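PDB 6ECX: StiE protein from Stigmatella aurantiaca, which transfers a methyl group from S-adenosylmethionine to an oxygen of a polyketide intermediate, this chain being the O-methyltransferase domain of a modular polyketide synthase. Local coordinates for residues A[144-147]-A[153-156]; A[164-169]-A[173-178]. All blocks are in the same frame, centred on the assembly; numbering follows the deposited sequence. Where two conformers were deposited one is given.

Contact 1 of 2, residues A[144-147]-A[153-156]; sequences FQRD and FPGM. With SAM (S-adenosylmethionine), chain B.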
loop_
_atom_site.group_PDB
_atom_site.type_symbol
_atom_site.label_atom_id
_atom_site.label_comp_id
_atom_site.label_asym_id
_atom_site.label_seq_id
_atom_site.Cartn_x
_atom_site.Cartn_y
_atom_site.Cartn_z
ATOM N N PHE A 144 14.345 -2.148 10.589
ATOM C CA PHE A 144 14.096 -2.308 12.015
ATOM C C PHE A 144 12.812 -3.090 12.218
ATOM O O PHE A 144 11.821 -2.856 11.522
ATOM C CB PHE A 144 13.964 -0.957 12.737
ATOM C CG PHE A 144 15.146 -0.034 12.565
ATOM C CD1 PHE A 144 15.232 0.816 11.460
ATOM C CD2 PHE A 144 16.142 0.023 13.530
ATOM C CE1 PHE A 144 16.301 1.689 11.315
ATOM C CE2 PHE A 144 17.217 0.892 13.392
ATOM C CZ PHE A 144 17.296 1.727 12.285
ATOM N N GLN A 145 12.837 -4.018 13.171
ATOM C CA GLN A 145 11.626 -4.663 13.663
ATOM C C GLN A 145 11.049 -3.740 14.725
ATOM O O GLN A 145 11.397 -3.813 15.902
ATOM C CB GLN A 145 11.922 -6.056 14.223
ATOM C CG GLN A 145 10.658 -6.873 14.498
ATOM C CD GLN A 145 10.926 -8.096 15.359
ATOM O OE1 GLN A 145 12.054 -8.325 15.796
ATOM N NE2 GLN A 145 9.892 -8.888 15.602
ATOM N N ARG A 146 10.170 -2.831 14.298
ATOM C CA ARG A 146 9.609 -1.830 15.190
ATOM C C ARG A 146 8.173 -1.547 14.766
ATOM O O ARG A 146 7.760 -1.856 13.645
ATOM C CB ARG A 146 10.448 -0.534 15.204
ATOM C CG ARG A 146 11.901 -0.740 15.645
ATOM C CD ARG A 146 12.363 0.281 16.658
ATOM N NE ARG A 146 12.977 1.428 16.013
ATOM C CZ ARG A 146 14.248 1.784 16.158
ATOM N NH1 ARG A 146 15.051 1.095 16.949
ATOM N NH2 ARG A 146 14.709 2.854 15.525
ATOM N N ASP A 147 7.410 -0.980 15.694
ATOM C CA ASP A 147 5.983 -0.739 15.516
ATOM C C ASP A 147 5.776 0.735 15.202
ATOM O O ASP A 147 6.047 1.596 16.045
ATOM C CB ASP A 147 5.209 -1.147 16.774
ATOM C CG ASP A 147 3.693 -1.004 16.619
ATOM O OD1 ASP A 147 3.215 -0.129 15.855
ATOM O OD2 ASP A 147 2.972 -1.781 17.281
ATOM N N PHE A 153 9.905 6.966 14.251
ATOM C CA PHE A 153 10.759 6.776 13.095
ATOM C C PHE A 153 12.146 7.350 13.397
ATOM O O PHE A 153 12.279 8.280 14.200
ATOM C CB PHE A 153 10.135 7.443 11.871
ATOM C CG PHE A 153 8.790 6.879 11.503
ATOM C CD1 PHE A 153 8.584 5.503 11.475
ATOM C CD2 PHE A 153 7.718 7.726 11.205
ATOM C CE1 PHE A 153 7.333 4.974 11.136
ATOM C CE2 PHE A 153 6.478 7.207 10.871
ATOM C CZ PHE A 153 6.284 5.825 10.828
ATOM N N PRO A 154 13.207 6.779 12.819
ATOM C CA PRO A 154 14.573 7.095 13.253
ATOM C C PRO A 154 15.252 8.172 12.415
ATOM O O PRO A 154 16.387 8.005 11.954
ATOM C CB PRO A 154 15.287 5.749 13.115
ATOM C CG PRO A 154 14.626 5.116 11.935
ATOM C CD PRO A 154 13.181 5.595 11.934
ATOM N N GLY A 155 14.565 9.286 12.203
ATOM C CA GLY A 155 15.125 10.352 11.403
ATOM C C GLY A 155 14.047 11.310 10.933
ATOM O O GLY A 155 12.888 11.238 11.353
ATOM N N MET A 156 14.457 12.189 10.024
ATOM C CA MET A 156 13.589 13.204 9.441
ATOM C C MET A 156 13.565 12.975 7.935
ATOM O O MET A 156 14.621 12.971 7.290
ATOM C CB MET A 156 14.100 14.605 9.798
ATOM C CG MET A 156 13.214 15.739 9.335
ATOM S SD MET A 156 11.560 15.687 10.064
ATOM C CE MET A 156 11.936 15.976 11.790
HETATM N N SAM B . 4.403 -2.394 1.876
HETATM C CA SAM B . 4.831 -3.756 1.585
HETATM C C SAM B . 4.500 -4.133 0.148
HETATM O O SAM B . 3.736 -3.419 -0.496
HETATM O OXT SAM B . 4.977 -5.131 -0.402
HETATM C CB SAM B . 4.175 -4.727 2.552
HETATM C CG SAM B . 2.664 -4.581 2.670
HETATM S SD SAM B . 1.986 -5.921 3.686
HETATM C CE SAM B . 0.343 -6.113 2.946
HETATM C "C5'" SAM B . 1.723 -5.115 5.285
HETATM C "C4'" SAM B . 3.033 -4.801 6.012
HETATM O "O4'" SAM B . 2.845 -3.917 7.107
HETATM C "C3'" SAM B . 3.761 -6.010 6.590
HETATM O "O3'" SAM B . 5.121 -5.854 6.227
HETATM C "C2'" SAM B . 3.636 -5.857 8.101
HETATM O "O2'" SAM B . 4.727 -6.380 8.833
HETATM C "C1'" SAM B . 3.603 -4.341 8.225
HETATM N N9 SAM B . 3.005 -3.804 9.463
HETATM C C8 SAM B . 1.739 -4.058 9.934
HETATM N N7 SAM B . 1.555 -3.347 11.076
HETATM C C5 SAM B . 2.682 -2.651 11.350
HETATM C C6 SAM B . 3.032 -1.786 12.371
HETATM N N6 SAM B . 2.175 -1.500 13.351
HETATM N N1 SAM B . 4.289 -1.202 12.381
HETATM C C2 SAM B . 5.188 -1.471 11.376
HETATM N N3 SAM B . 4.827 -2.333 10.362
HETATM C C4 SAM B . 3.602 -2.922 10.342
#

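Contact 2 of 2, residues A[164-169]-A[173-178]; sequences EVAGLI and DALFSN. With SAM (S-adenosylmethionine), chain B.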
loop_
_atom_site.group_PDB
_atom_site.type_symbol
_atom_site.label_atom_id
_atom_site.label_comp_id
_atom_site.label_asym_id
_atom_site.label_seq_id
_atom_site.Cartn_x
_atom_site.Cartn_y
_atom_site.Cartn_z
ATOM N N GLU A 164 -0.603 -0.453 1.754
ATOM C CA GLU A 164 -1.410 -1.449 2.459
ATOM C C GLU A 164 -0.863 -1.715 3.864
ATOM O O GLU A 164 -0.657 -2.860 4.272
ATOM C CB GLU A 164 -1.501 -2.741 1.650
ATOM C CG GLU A 164 -2.194 -2.612 0.310
ATOM C CD GLU A 164 -2.328 -3.952 -0.407
ATOM O OE1 GLU A 164 -2.548 -3.954 -1.636
ATOM O OE2 GLU A 164 -2.214 -5.002 0.264
ATOM N N VAL A 165 -0.618 -0.634 4.607
ATOM C CA VAL A 165 -0.050 -0.737 5.949
ATOM C C VAL A 165 -0.947 -0.040 6.966
ATOM O O VAL A 165 -1.350 -0.636 7.972
ATOM C CB VAL A 165 1.372 -0.144 6.006
ATOM C CG1 VAL A 165 1.952 -0.345 7.397
ATOM C CG2 VAL A 165 2.262 -0.757 4.936
ATOM N N ALA A 166 -1.246 1.237 6.719
ATOM C CA ALA A 166 -2.007 2.022 7.689
ATOM C C ALA A 166 -3.319 1.339 8.055
ATOM O O ALA A 166 -3.765 1.411 9.208
ATOM C CB ALA A 166 -2.265 3.437 7.146
ATOM N N GLY A 167 -3.940 0.648 7.096
ATOM C CA GLY A 167 -5.186 -0.048 7.381
ATOM C C GLY A 167 -5.064 -1.157 8.409
ATOM O O GLY A 167 -6.078 -1.586 8.977
ATOM N N LEU A 168 -3.844 -1.630 8.663
ATOM C CA LEU A 168 -3.564 -2.720 9.589
ATOM C C LEU A 168 -3.234 -2.248 10.996
ATOM O O LEU A 168 -3.069 -3.088 11.891
ATOM C CB LEU A 168 -2.379 -3.544 9.076
ATOM C CG LEU A 168 -2.582 -4.636 8.033
ATOM C CD1 LEU A 168 -1.275 -4.943 7.321
ATOM C CD2 LEU A 168 -3.111 -5.880 8.702
ATOM N N ILE A 169 -3.098 -0.943 11.205
ATOM C CA ILE A 169 -2.545 -0.379 12.429
ATOM C C ILE A 169 -3.698 0.232 13.220
ATOM O O ILE A 169 -4.306 1.218 12.773
ATOM C CB ILE A 169 -1.448 0.654 12.126
ATOM C CG1 ILE A 169 -0.254 -0.053 11.478
ATOM C CG2 ILE A 169 -1.030 1.372 13.399
ATOM C CD1 ILE A 169 0.917 0.848 11.093
ATOM N N ASP A 173 -4.082 7.441 15.178
ATOM C CA ASP A 173 -3.644 8.708 15.754
ATOM C C ASP A 173 -2.154 8.689 16.049
ATOM O O ASP A 173 -1.419 9.610 15.681
ATOM C CB ASP A 173 -4.429 9.001 17.035
ATOM C CG ASP A 173 -5.916 9.151 16.788
ATOM O OD1 ASP A 173 -6.288 9.545 15.668
ATOM O OD2 ASP A 173 -6.711 8.876 17.712
ATOM N N ALA A 174 -1.689 7.634 16.715
ATOM C CA ALA A 174 -0.263 7.517 17.001
ATOM C C ALA A 174 0.544 7.373 15.718
ATOM O O ALA A 174 1.606 7.991 15.566
ATOM C CB ALA A 174 -0.017 6.335 17.945
ATOM N N LEU A 175 0.051 6.579 14.771
ATOM C CA LEU A 175 0.764 6.429 13.506
ATOM C C LEU A 175 0.934 7.781 12.795
ATOM O O LEU A 175 2.036 8.145 12.375
ATOM C CB LEU A 175 0.017 5.439 12.613
ATOM C CG LEU A 175 0.549 5.321 11.179
ATOM C CD1 LEU A 175 1.992 4.814 11.162
ATOM C CD2 LEU A 175 -0.371 4.452 10.323
ATOM N N PHE A 176 -0.137 8.551 12.679
ATOM C CA PHE A 176 -0.032 9.776 11.886
ATOM C C PHE A 176 0.677 10.891 12.643
ATOM O O PHE A 176 1.281 11.758 12.013
ATOM C CB PHE A 176 -1.418 10.192 11.380
ATOM C CG PHE A 176 -1.799 9.475 10.115
ATOM C CD1 PHE A 176 -2.354 8.200 10.166
ATOM C CD2 PHE A 176 -1.499 10.012 8.876
ATOM C CE1 PHE A 176 -2.648 7.513 9.008
ATOM C CE2 PHE A 176 -1.796 9.311 7.710
ATOM C CZ PHE A 176 -2.360 8.065 7.778
ATOM N N SER A 177 0.681 10.850 13.975
ATOM C CA SER A 177 1.555 11.732 14.737
ATOM C C SER A 177 3.017 11.403 14.469
ATOM O O SER A 177 3.846 12.302 14.256
ATOM C CB SER A 177 1.225 11.615 16.231
ATOM O OG SER A 177 2.247 12.166 17.042
ATOM N N ASN A 178 3.352 10.108 14.469
ATOM C CA ASN A 178 4.712 9.680 14.137
ATOM C C ASN A 178 5.108 10.127 12.727
ATOM O O ASN A 178 6.246 10.545 12.490
ATOM C CB ASN A 178 4.804 8.158 14.266
ATOM C CG ASN A 178 6.230 7.659 14.416
ATOM O OD1 ASN A 178 7.185 8.443 14.497
ATOM N ND2 ASN A 178 6.379 6.334 14.475
HETATM N N SAM B . 4.403 -2.394 1.876
HETATM C CA SAM B . 4.831 -3.756 1.585
HETATM C C SAM B . 4.500 -4.133 0.148
HETATM O O SAM B . 3.736 -3.419 -0.496
HETATM O OXT SAM B . 4.977 -5.131 -0.402
HETATM C CB SAM B . 4.175 -4.727 2.552
HETATM C CG SAM B . 2.664 -4.581 2.670
HETATM S SD SAM B . 1.986 -5.921 3.686
HETATM C CE SAM B . 0.343 -6.113 2.946
HETATM C "C5'" SAM B . 1.723 -5.115 5.285
HETATM C "C4'" SAM B . 3.033 -4.801 6.012
HETATM O "O4'" SAM B . 2.845 -3.917 7.107
HETATM C "C3'" SAM B . 3.761 -6.010 6.590
HETATM O "O3'" SAM B . 5.121 -5.854 6.227
HETATM C "C2'" SAM B . 3.636 -5.857 8.101
HETATM O "O2'" SAM B . 4.727 -6.380 8.833
HETATM C "C1'" SAM B . 3.603 -4.341 8.225
HETATM N N9 SAM B . 3.005 -3.804 9.463
HETATM C C8 SAM B . 1.739 -4.058 9.934
HETATM N N7 SAM B . 1.555 -3.347 11.076
HETATM C C5 SAM B . 2.682 -2.651 11.350
HETATM C C6 SAM B . 3.032 -1.786 12.371
HETATM N N6 SAM B . 2.175 -1.500 13.351
HETATM N N1 SAM B . 4.289 -1.202 12.381
HETATM C C2 SAM B . 5.188 -1.471 11.376
HETATM N N3 SAM B . 4.827 -2.333 10.362
HETATM C C4 SAM B . 3.602 -2.922 10.342
#

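Contact 1 of 2, residues A[144-147]-A[153-156]
Pro-154 rests against two side chains from strand 141-145 and the loop that follows it: its CG lies 3.9 Å from CE1 of Phe-144, and its CB lies 3.8 Å from NH2 of Arg-146, at the edge of the guanidinium. Proline suits the spot, since its compact ring offers two carbons at once, and its restricted phi is compatible with the inverse gamma turn centred on it. With CG beside the backbone N (chi1 -59°), bends at chi2 and chi3 lay the end of the Arg-146 chain over the Phe-144 ring, with NH2 3.7 Å above its plane, displaced toward the rim. Arg-146 NE donates a hydrogen bond to Tyr-118 OH, which steadies the bent chain.

The next residue serves the cofactor. N6 of S-adenosylmethionine donates to Asp-147 OD1 over 3.0 Å, at 162°. A carboxylate can take several donors, and this one does: OD1 also accepts from Ala-149 N, and OD2 forms a salt bridge with Lys-150, which fixes the group's rotation. The carbonyl O of Arg-146 adds a 3.5 Å approach to C2 of the adenine. An acidic residue reading the adenine amino group in the loop that follows a strand is a feature of the Rossmann-like fold of class I methyltransferases.

Contact 2 of 2, residues A[164-169]-A[173-178]
Apolar contacts join the two segments. On Leu-175, of helix 172-181, CD2 touches two residues of 164-169, at 3.8 Å from Ala-166 CB and 3.9 Å from Ile-169 CD1. Its CG stands anti to the backbone N (chi1 172°), which carries the branched end across to the turn. Alanine's lone methyl is small enough to meet Leu-175 and Phe-176 together, approaching the Phe-176 ring obliquely, 4.5 Å from CE1. Around them Trp-217 of helix 214-222 and Met-191 of strand 187-196 touch both Ala-166 and Phe-176, so the patch is buried.

Hydrogen bonds shape the turn. Leu-168 N to Val-165 O and Ile-169 N to Ala-166 O wind the short 3-10 segment, while Gly-167 N is held by Asp-193 OD2.

Cofactor contacts occupy another side of the turn. Ile-169 CD1 is shared: besides Leu-175 it meets the adenine of S-adenosylmethionine, 3.6 Å from C6, and Ile-169 CG1 lies 3.4 Å from N6, the slim extended branch reaching the base. Val-165, branched at CB, sets CG1 3.7 Å from the ribose O4'. Leu-168 CD1 comes within 3.6 Å of C5', and the Glu-164 carbonyl O approaches the same carbon at 3.4 Å. This loop and turn after strand 157-163, followed by a helix, forms one wall of the cofactor pocket of a Rossmann-like methyltransferase.

How the contacts relate
Contact 1 closes before contact 2 opens, and strand 157-163 runs through the chain between them. Their centres lie about 13 Å apart, on the same side of the chain's centre, contact 1 at the surface beside the outermost strand 141-145 and contact 2 buried deeper. They meet directly where Phe-153 N probably hydrogen-bonds to Asn-178 OD1, 3.1 Å away, tying the loop before the strand to the helix after it. Segments 144-147 and 164-169 both border the same S-adenosylmethionine. Strands 141-145 and 157-163, consecutive in the chain but separated by two others in the mixed sheet, thus each deliver a loop to one cofactor site.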